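Local coordinates for protein UDP-N-acetylglucosamine pyrophosphorylase (Entamoeba histolytica, PDB 3OC9) that probably makes UDP-N-acetylglucosamine and diphosphate from UTP and N-acetylglucosamine 1-phosphate, as a nucleotidyltransferase of the UDPGP type 1 family, at residues Ile12-Thr16 with Ile17-Lys21. Residues are numbered along the deposited sequence; the frame is centred on the assembly and turned at random.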
ATOM      1  N   ILE A  12      -6.868  20.231   1.731  1.00 21.58           N
ATOM      2  CA  ILE A  12      -7.234  18.902   2.275  1.00 21.01           C
ATOM      3  C   ILE A  12      -8.762  18.852   2.360  1.00 21.26           C
ATOM      4  O   ILE A  12      -9.364  19.634   3.096  1.00 21.68           O
ATOM      5  CB  ILE A  12      -6.575  18.656   3.689  1.00 21.46           C
ATOM      6  CG1 ILE A  12      -5.029  18.689   3.581  1.00 22.44           C
ATOM      7  CG2 ILE A  12      -7.109  17.338   4.365  1.00 21.37           C
ATOM      8  CD1 ILE A  12      -4.266  18.714   4.948  1.00 23.14           C
ATOM      9  N   THR A  13      -9.396  17.985   1.561  1.00 20.78           N
ATOM     10  CA  THR A  13     -10.868  17.956   1.462  1.00 20.32           C
ATOM     11  C   THR A  13     -11.548  17.686   2.821  1.00 21.14           C
ATOM     12  O   THR A  13     -12.579  18.307   3.147  1.00 21.79           O
ATOM     13  CB  THR A  13     -11.359  16.944   0.369  1.00 20.78           C
ATOM     14  OG1 THR A  13     -10.479  16.999  -0.786  1.00 20.49           O
ATOM     15  CG2 THR A  13     -12.777  17.280  -0.072  1.00 19.12           C
ATOM     16  N   THR A  14     -10.977  16.761   3.594  1.00 20.30           N
ATOM     17  CA  THR A  14     -11.511  16.355   4.927  1.00 22.21           C
ATOM     18  C   THR A  14     -11.462  17.457   6.030  1.00 22.98           C
ATOM     19  O   THR A  14     -12.070  17.296   7.113  1.00 23.47           O
ATOM     20  CB  THR A  14     -10.866  15.006   5.424  1.00 21.54           C
ATOM     21  OG1 THR A  14      -9.427  15.093   5.406  1.00 21.57           O
ATOM     22  CG2 THR A  14     -11.290  13.870   4.532  1.00 21.71           C
ATOM     23  N   ASN A  15     -10.776  18.573   5.768  1.00 23.09           N
ATOM     24  CA  ASN A  15     -10.820  19.742   6.684  1.00 25.11           C
ATOM     25  C   ASN A  15     -12.219  20.401   6.724  1.00 26.25           C
ATOM     26  O   ASN A  15     -12.656  20.903   7.780  1.00 27.68           O
ATOM     27  CB  ASN A  15      -9.779  20.826   6.297  1.00 24.78           C
ATOM     28  CG  ASN A  15      -8.345  20.503   6.761  1.00 25.98           C
ATOM     29  OD1 ASN A  15      -8.092  19.518   7.462  1.00 29.71           O
ATOM     30  ND2 ASN A  15      -7.394  21.346   6.347  1.00 28.06           N
ATOM     31  N   THR A  16     -12.906  20.432   5.584  1.00 26.09           N
ATOM     32  CA  THR A  16     -14.222  21.114   5.486  1.00 27.85           C
ATOM     33  C   THR A  16     -15.417  20.196   5.165  1.00 27.75           C
ATOM     34  O   THR A  16     -16.576  20.558   5.405  1.00 28.20           O
ATOM     35  CB  THR A  16     -14.203  22.319   4.496  1.00 27.87           C
ATOM     36  OG1 THR A  16     -13.799  21.873   3.192  1.00 28.54           O
ATOM     37  CG2 THR A  16     -13.259  23.438   4.998  1.00 28.92           C
ATOM     38  N   ILE A  17     -15.132  19.026   4.589  1.00 27.29           N
ATOM     39  CA  ILE A  17     -16.138  17.984   4.374  1.00 26.86           C
ATOM     40  C   ILE A  17     -15.713  16.758   5.210  1.00 26.55           C
ATOM     41  O   ILE A  17     -14.875  15.948   4.790  1.00 25.39           O
ATOM     42  CB  ILE A  17     -16.325  17.614   2.864  1.00 26.62           C
ATOM     43  CG1 ILE A  17     -16.643  18.857   2.020  1.00 27.51           C
ATOM     44  CG2 ILE A  17     -17.447  16.572   2.690  1.00 25.74           C
ATOM     45  CD1 ILE A  17     -16.645  18.600   0.500  1.00 27.29           C
ATOM     46  N   PRO A  18     -16.277  16.620   6.419  1.00 27.15           N
ATOM     47  CA  PRO A  18     -15.780  15.610   7.341  1.00 26.98           C
ATOM     48  C   PRO A  18     -16.168  14.176   6.923  1.00 26.06           C
ATOM     49  O   PRO A  18     -17.168  13.989   6.216  1.00 25.03           O
ATOM     50  CB  PRO A  18     -16.486  15.974   8.659  1.00 28.16           C
ATOM     51  CG  PRO A  18     -17.758  16.594   8.224  1.00 28.99           C
ATOM     52  CD  PRO A  18     -17.400  17.392   6.991  1.00 28.67           C
ATOM     53  N   VAL A  19     -15.345  13.210   7.336  1.00 26.24           N
ATOM     54  CA  VAL A  19     -15.680  11.771   7.222  1.00 26.59           C
ATOM     55  C   VAL A  19     -16.652  11.416   8.352  1.00 27.05           C
ATOM     56  O   VAL A  19     -16.323  11.580   9.541  1.00 28.38           O
ATOM     57  CB  VAL A  19     -14.420  10.879   7.322  1.00 25.82           C
ATOM     58  CG1 VAL A  19     -14.790   9.384   7.162  1.00 25.78           C
ATOM     59  CG2 VAL A  19     -13.377  11.294   6.265  1.00 26.01           C
ATOM     60  N   THR A  20     -17.839  10.940   7.982  1.00 27.51           N
ATOM     61  CA  THR A  20     -18.933  10.700   8.948  1.00 28.21           C
ATOM     62  C   THR A  20     -19.323   9.217   9.018  1.00 28.52           C
ATOM     63  O   THR A  20     -18.922   8.424   8.159  1.00 26.81           O
ATOM     64  CB  THR A  20     -20.214  11.459   8.546  1.00 28.53           C
ATOM     65  OG1 THR A  20     -20.757  10.889   7.342  1.00 30.76           O
ATOM     66  CG2 THR A  20     -19.941  12.974   8.314  1.00 29.49           C
ATOM     67  N   LYS A  21     -20.151   8.853  10.003  1.00 29.37           N
ATOM     68  CA  LYS A  21     -20.704   7.479  10.035  1.00 30.59           C
ATOM     69  C   LYS A  21     -21.545   7.113   8.798  1.00 30.64           C
ATOM     70  O   LYS A  21     -21.556   5.936   8.395  1.00 30.60           O
ATOM     71  CB  LYS A  21     -21.452   7.174  11.353  1.00 32.07           C
ATOM     72  CG  LYS A  21     -20.527   6.912  12.561  1.00 35.52           C
ATOM     73  CD  LYS A  21     -19.622   5.677  12.357  1.00 39.97           C
ATOM     74  CE  LYS A  21     -18.582   5.517  13.475  1.00 43.58           C
ATOM     75  NZ  LYS A  21     -17.758   4.270  13.317  1.00 44.26           N
TER
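T14 and V19 meet methyl to methyl: T14 OG1 sits between the backbone N and the carbonyl carbon (chi1 54°) and V19 CG1 is anti to the backbone N (chi1 -178°), which in each residue puts CG2 anti to the carbonyl carbon; the two side chains run alongside each other and the CG2 methyls come within 3.7 Å. The residues belong to an alpha-turn, T13 to I17, and the extended run that follows it, on the surface of the GT-A-like nucleotidyltransferase fold, in the loop that leads to helix 21-32. The turn is closed by an i to i+4 bond: I17 N donates to T13 O over 3.0 Å, close to straight at 162°. The same oxygen also accepts from T16 N, 3.2 Å away, so two successive amides grip one carbonyl. From I17 the chain runs extended through P18 and V19. Its first carbonyl stays close to the turn, where T14 CA points a hydrogen at I17 O across 3.4 Å, while the hydroxyl of Y201 hydrogen-bonds that oxygen as well. The hydroxyls of T13 and T14 are engaged on the protein side: T13 OG1 bonds to I324 N and T14 OG1 to E326 N, tying the turn to strand 322-326. On the flank of T13 its methyl lies beside the end of the exposed I17 side chain, a loose touch of 4.1 Å from T13 CG2 to I17 CD1.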